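Local coordinates for protein metallo-beta-lactamase (Bradyrhizobium japonicum, PDB 2GMN) that probably hydrolyses beta-lactam antibiotics with zinc ions bound in its active site, as a subclass B3 metallo-beta-lactamase, at residues Gln100-Glu105 and Val132-Lys137; Glu173-Leu178 and Lys214-Leu219. One frame throughout, in Å; residues are numbered along the deposited sequence.

Both contacts pair an outermost strand with its parallel neighbour, each in one of the two mixed sheets of the metallo-beta-lactamase fold. Interaction 1 comes first along the chain and is complete in sequence before interaction 2 begins: strand 134-136 borders 100-104 in the seven-stranded sheet, then strand 217-219 borders 173-179 in the five-stranded one. Their centres are about 23 Å apart and their nearest atoms about 12 Å, so they do not touch. Each belongs to a beta-alpha-beta unit, through helix 108-113 or helix 199-212. D133 and D216, just ahead of the edge strands, make matching carboxylate-to-backbone bonds, consistent with the related halves of this fold.

Interaction 1 (Gln100-Glu105 and Val132-Lys137); sequences QLVAGE and VDRAVK
The carboxylate of D133 is turned so that OD2 offers its anti lone pair to the backbone of L101, and L101 N meets OD2 at 2.9 Å in a nearly straight bond of 166°. The amide plane of Q100 is inclined 47° to that carboxylate but stays apart from it: the two side chains run nearly perpendicular and come close only near their bases, CB of Q100 lying 3.8 Å from CB of D133. The guanidinium of R134 leads away, with NH2 bonded to R141 O.

Further along, the parallel strands exchange backbone bonds. L101 O takes two donors, D133 N at 2.9 Å and R134 N at 3.1 Å, where the chain enters strand 134-136. A103 N then bonds to R134 O, V136 N to A103 O at 2.8 Å, and E105 N closes the series on V136 O.

On the face with V102, its CG1 presses on CG1 of V136 at 3.5 Å; the V136 torsion that sets CG1 opposite the carbonyl carbon (chi1 -65°) brings CG2 over the A103 peptide. A103 packs on L111 of helix 108-113.

D133 OD2 also forms a salt bridge with K94. An N-H and an ammonium on one oxygen should favour the ionised carboxylate, which extends the polar pairing one step ahead of the strand.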
loop_
_atom_site.group_PDB
_atom_site.type_symbol
_atom_site.label_atom_id
_atom_site.label_comp_id
_atom_site.label_asym_id
_atom_site.label_seq_id
_atom_site.Cartn_x
_atom_site.Cartn_y
_atom_site.Cartn_z
ATOM N N GLN A 100 7.021 15.595 -1.582
ATOM C CA GLN A 100 7.936 14.715 -2.296
ATOM C C GLN A 100 7.368 13.316 -2.335
ATOM O O GLN A 100 6.784 12.876 -1.353
ATOM C CB GLN A 100 9.291 14.697 -1.607
ATOM C CG GLN A 100 10.004 16.045 -1.655
ATOM C CD GLN A 100 11.301 16.024 -0.897
ATOM O OE1 GLN A 100 11.314 16.005 0.335
ATOM N NE2 GLN A 100 12.408 16.035 -1.627
ATOM N N LEU A 101 7.532 12.635 -3.472
ATOM C CA LEU A 101 7.097 11.251 -3.642
ATOM C C LEU A 101 8.258 10.295 -3.416
ATOM O O LEU A 101 9.339 10.452 -3.990
ATOM C CB LEU A 101 6.473 11.028 -5.029
ATOM C CG LEU A 101 6.126 9.582 -5.420
ATOM C CD1 LEU A 101 5.021 8.979 -4.542
ATOM C CD2 LEU A 101 5.706 9.521 -6.875
ATOM N N VAL A 102 8.003 9.297 -2.569
ATOM C CA VAL A 102 8.992 8.309 -2.155
ATOM C C VAL A 102 8.465 6.923 -2.540
ATOM O O VAL A 102 7.341 6.556 -2.182
ATOM C CB VAL A 102 9.222 8.364 -0.629
ATOM C CG1 VAL A 102 10.351 7.429 -0.227
ATOM C CG2 VAL A 102 9.507 9.792 -0.175
ATOM N N ALA A 103 9.272 6.171 -3.282
ATOM C CA ALA A 103 8.838 4.888 -3.796
ATOM C C ALA A 103 10.014 3.965 -4.031
ATOM O O ALA A 103 11.153 4.414 -4.204
ATOM C CB ALA A 103 8.073 5.065 -5.096
ATOM N N GLY A 104 9.721 2.670 -4.059
ATOM C CA GLY A 104 10.721 1.660 -4.388
ATOM C C GLY A 104 11.355 1.907 -5.741
ATOM O O GLY A 104 10.657 2.181 -6.735
ATOM N N GLU A 105 12.682 1.813 -5.784
ATOM C CA GLU A 105 13.432 2.180 -6.988
ATOM C C GLU A 105 12.973 1.475 -8.267
ATOM O O GLU A 105 12.931 2.102 -9.321
ATOM C CB GLU A 105 14.947 2.037 -6.770
ATOM C CG GLU A 105 15.440 0.631 -6.499
ATOM C CD GLU A 105 16.947 0.556 -6.288
ATOM O OE1 GLU A 105 17.608 1.618 -6.191
ATOM O OE2 GLU A 105 17.472 -0.573 -6.218
ATOM N N VAL A 132 9.423 10.665 -9.264
ATOM C CA VAL A 132 9.835 10.138 -7.960
ATOM C C VAL A 132 10.984 10.997 -7.426
ATOM O O VAL A 132 12.022 11.164 -8.089
ATOM C CB VAL A 132 10.264 8.659 -8.075
ATOM C CG1 VAL A 132 10.841 8.127 -6.754
ATOM C CG2 VAL A 132 9.097 7.810 -8.532
ATOM N N ASP A 133 10.804 11.535 -6.225
ATOM C CA ASP A 133 11.822 12.383 -5.611
ATOM C C ASP A 133 12.883 11.596 -4.857
ATOM O O ASP A 133 14.050 11.974 -4.848
ATOM C CB ASP A 133 11.159 13.416 -4.715
ATOM C CG ASP A 133 10.255 14.329 -5.496
ATOM O OD1 ASP A 133 10.788 15.154 -6.275
ATOM O OD2 ASP A 133 9.024 14.202 -5.370
ATOM N N ARG A 134 12.472 10.494 -4.237
ATOM C CA ARG A 134 13.399 9.626 -3.537
ATOM C C ARG A 134 13.065 8.176 -3.856
ATOM O O ARG A 134 11.977 7.704 -3.533
ATOM C CB ARG A 134 13.332 9.885 -2.030
ATOM C CG ARG A 134 14.268 9.019 -1.219
ATOM C CD ARG A 134 14.236 9.430 0.230
ATOM N NE ARG A 134 15.008 8.504 1.044
ATOM C CZ ARG A 134 15.059 8.544 2.370
ATOM N NH1 ARG A 134 14.385 9.472 3.034
ATOM N NH2 ARG A 134 15.793 7.656 3.024
ATOM N N ALA A 135 13.999 7.489 -4.508
ATOM C CA ALA A 135 13.847 6.087 -4.839
ATOM C C ALA A 135 14.485 5.293 -3.712
ATOM O O ALA A 135 15.654 5.507 -3.382
ATOM C CB ALA A 135 14.516 5.782 -6.171
ATOM N N VAL A 136 13.713 4.403 -3.094
ATOM C CA VAL A 136 14.209 3.707 -1.909
ATOM C C VAL A 136 14.620 2.271 -2.168
ATOM O O VAL A 136 14.136 1.621 -3.095
ATOM C CB VAL A 136 13.223 3.778 -0.694
ATOM C CG1 VAL A 136 13.076 5.207 -0.212
ATOM C CG2 VAL A 136 11.862 3.133 -1.011
ATOM N N LYS A 137 15.529 1.794 -1.321
ATOM C CA LYS A 137 15.949 0.400 -1.308
ATOM C C LYS A 137 15.715 -0.206 0.079
ATOM O O LYS A 137 15.384 0.510 1.023
ATOM C CB LYS A 137 17.428 0.262 -1.702
ATOM C CG LYS A 137 18.388 1.214 -1.002
ATOM C CD LYS A 137 18.821 2.349 -1.927
ATOM C CE LYS A 137 19.373 3.551 -1.157
ATOM N NZ LYS A 137 20.391 3.181 -0.133
#

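Interaction 2 (Glu173-Leu178 and Lys214-Leu219); sequences EDREVL and KIDVLL
Hydrocarbon packs closely where V177 meets V217 and L219 and where L178 meets I215. V177 and V217 run alongside each other on one face, CG2 of V177 against CB of V217, and CG1 of V177 reaches CD1 of L219 at 3.6 Å. On the face with L178, the methyl CD1 of I215 sits 3.7 Å from L178 CB, and L249 of helix 248-270 covers both residues. Backbone bonds hold this end in parallel pairing: V217 N to E176 O, L178 N to V217 O, and L219 N to L178 O at 2.8 Å.

Toward R175 the contact turns polar and more open to solvent, and K214 is its loose side, the chain end leading away. D216 uses both carboxylate oxygens: OD2 receives E176 N at 2.8 Å on its anti lone pair, almost dead straight, while OD1 forms a salt bridge with R175 NH1 at 2.9 Å. The bend of R175 at chi2 (-76°) swings its guanidinium round to OD1, which lies close to the guanidinium plane although NH1 stands above the carboxylate; the two planes are 88° apart. A water whose O lies 2.6 Å from D216 OD2 sits at this partly exposed end.

The parallel pair, joined through helix 199-212, is a beta-alpha-beta unit at the edge of the second metallo-beta-lactamase sheet, and strand 217-219 leads directly to the zinc ligand H222.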
loop_
_atom_site.group_PDB
_atom_site.type_symbol
_atom_site.label_atom_id
_atom_site.label_comp_id
_atom_site.label_asym_id
_atom_site.label_seq_id
_atom_site.Cartn_x
_atom_site.Cartn_y
_atom_site.Cartn_z
ATOM N N GLU A 173 3.273 0.707 25.507
ATOM C CA GLU A 173 4.172 -0.172 24.761
ATOM C C GLU A 173 4.217 0.058 23.270
ATOM O O GLU A 173 3.254 0.517 22.658
ATOM C CB GLU A 173 3.895 -1.642 25.036
ATOM C CG GLU A 173 2.475 -2.068 24.950
ATOM C CD GLU A 173 2.158 -3.152 25.966
ATOM O OE1 GLU A 173 1.074 -3.745 25.857
ATOM O OE2 GLU A 173 2.986 -3.411 26.874
ATOM N N ASP A 174 5.367 -0.295 22.709
ATOM C CA ASP A 174 5.596 -0.225 21.275
ATOM C C ASP A 174 4.883 -1.361 20.546
ATOM O O ASP A 174 4.836 -2.508 21.020
ATOM C CB ASP A 174 7.095 -0.309 20.979
ATOM C CG ASP A 174 7.865 0.915 21.451
ATOM O OD1 ASP A 174 7.239 1.906 21.888
ATOM O OD2 ASP A 174 9.113 0.885 21.361
ATOM N N ARG A 175 4.330 -1.031 19.383
ATOM C CA ARG A 175 3.805 -2.032 18.459
ATOM C C ARG A 175 4.334 -1.739 17.053
ATOM O O ARG A 175 4.420 -0.579 16.646
ATOM C CB ARG A 175 2.276 -2.041 18.462
ATOM C CG ARG A 175 1.655 -2.500 19.793
ATOM C CD ARG A 175 1.759 -4.001 19.938
ATOM N NE ARG A 175 1.100 -4.478 21.152
ATOM C CZ ARG A 175 0.941 -5.765 21.449
ATOM N NH1 ARG A 175 1.408 -6.689 20.623
ATOM N NH2 ARG A 175 0.336 -6.126 22.589
ATOM N N GLU A 176 4.708 -2.798 16.342
ATOM C CA GLU A 176 5.252 -2.682 14.990
ATOM C C GLU A 176 4.155 -2.824 13.959
ATOM O O GLU A 176 3.406 -3.792 13.980
ATOM C CB GLU A 176 6.331 -3.743 14.746
ATOM C CG GLU A 176 7.651 -3.465 15.459
ATOM C CD GLU A 176 8.270 -2.122 15.062
ATOM O OE1 GLU A 176 8.667 -1.935 13.890
ATOM O OE2 GLU A 176 8.372 -1.250 15.932
ATOM N N VAL A 177 4.076 -1.840 13.060
ATOM C CA VAL A 177 3.095 -1.797 11.982
ATOM C C VAL A 177 3.784 -2.069 10.648
ATOM O O VAL A 177 4.881 -1.569 10.421
ATOM C CB VAL A 177 2.442 -0.394 11.917
ATOM C CG1 VAL A 177 1.423 -0.325 10.798
ATOM C CG2 VAL A 177 1.774 -0.062 13.238
ATOM N N LEU A 178 3.149 -2.856 9.787
ATOM C CA LEU A 178 3.643 -2.999 8.422
ATOM C C LEU A 178 2.551 -2.630 7.443
ATOM O O LEU A 178 1.498 -3.254 7.427
ATOM C CB LEU A 178 4.103 -4.427 8.111
ATOM C CG LEU A 178 4.825 -4.539 6.758
ATOM C CD1 LEU A 178 6.237 -3.963 6.826
ATOM C CD2 LEU A 178 4.813 -5.976 6.302
ATOM N N LYS A 214 8.449 -9.609 12.250
ATOM C CA LYS A 214 7.770 -9.578 13.540
ATOM C C LYS A 214 6.873 -8.346 13.562
ATOM O O LYS A 214 7.326 -7.245 13.879
ATOM C CB LYS A 214 8.796 -9.540 14.677
ATOM C CG LYS A 214 9.764 -10.723 14.691
ATOM C CD LYS A 214 9.095 -12.007 15.162
ATOM C CE LYS A 214 10.093 -13.159 15.213
ATOM N NZ LYS A 214 9.479 -14.401 15.767
ATOM N N ILE A 215 5.609 -8.548 13.195
ATOM C CA ILE A 215 4.684 -7.439 12.953
ATOM C C ILE A 215 3.424 -7.599 13.798
ATOM O O ILE A 215 2.743 -8.627 13.720
ATOM C CB ILE A 215 4.313 -7.349 11.435
ATOM C CG1 ILE A 215 5.538 -6.986 10.579
ATOM C CG2 ILE A 215 3.159 -6.364 11.183
ATOM C CD1 ILE A 215 6.214 -5.656 10.928
ATOM N N ASP A 216 3.131 -6.568 14.590
ATOM C CA ASP A 216 1.945 -6.542 15.446
ATOM C C ASP A 216 0.665 -6.149 14.706
ATOM O O ASP A 216 -0.405 -6.700 14.965
ATOM C CB ASP A 216 2.154 -5.570 16.613
ATOM C CG ASP A 216 3.285 -5.993 17.534
ATOM O OD1 ASP A 216 3.075 -6.949 18.305
ATOM O OD2 ASP A 216 4.364 -5.361 17.508
ATOM N N VAL A 217 0.776 -5.179 13.791
ATOM C CA VAL A 217 -0.374 -4.627 13.099
ATOM C C VAL A 217 -0.129 -4.722 11.602
ATOM O O VAL A 217 0.755 -4.039 11.075
ATOM C CB VAL A 217 -0.607 -3.135 13.478
ATOM C CG1 VAL A 217 -1.779 -2.548 12.686
ATOM C CG2 VAL A 217 -0.832 -2.972 14.985
ATOM N N LEU A 218 -0.902 -5.587 10.941
ATOM C CA LEU A 218 -0.834 -5.724 9.484
ATOM C C LEU A 218 -1.785 -4.745 8.835
ATOM O O LEU A 218 -2.994 -4.757 9.104
ATOM C CB LEU A 218 -1.211 -7.137 9.038
ATOM C CG LEU A 218 -1.241 -7.376 7.512
ATOM C CD1 LEU A 218 0.162 -7.193 6.903
ATOM C CD2 LEU A 218 -1.820 -8.770 7.207
ATOM N N LEU A 219 -1.225 -3.908 7.954
ATOM C CA LEU A 219 -2.016 -3.054 7.083
ATOM C C LEU A 219 -1.668 -3.379 5.629
ATOM O O LEU A 219 -0.743 -4.134 5.363
ATOM C CB LEU A 219 -1.781 -1.571 7.418
ATOM C CG LEU A 219 -2.114 -1.155 8.866
ATOM C CD1 LEU A 219 -1.751 0.295 9.114
ATOM C CD2 LEU A 219 -3.582 -1.388 9.197
HETATM O O HOH W 1 6.158 -5.216 19.428
#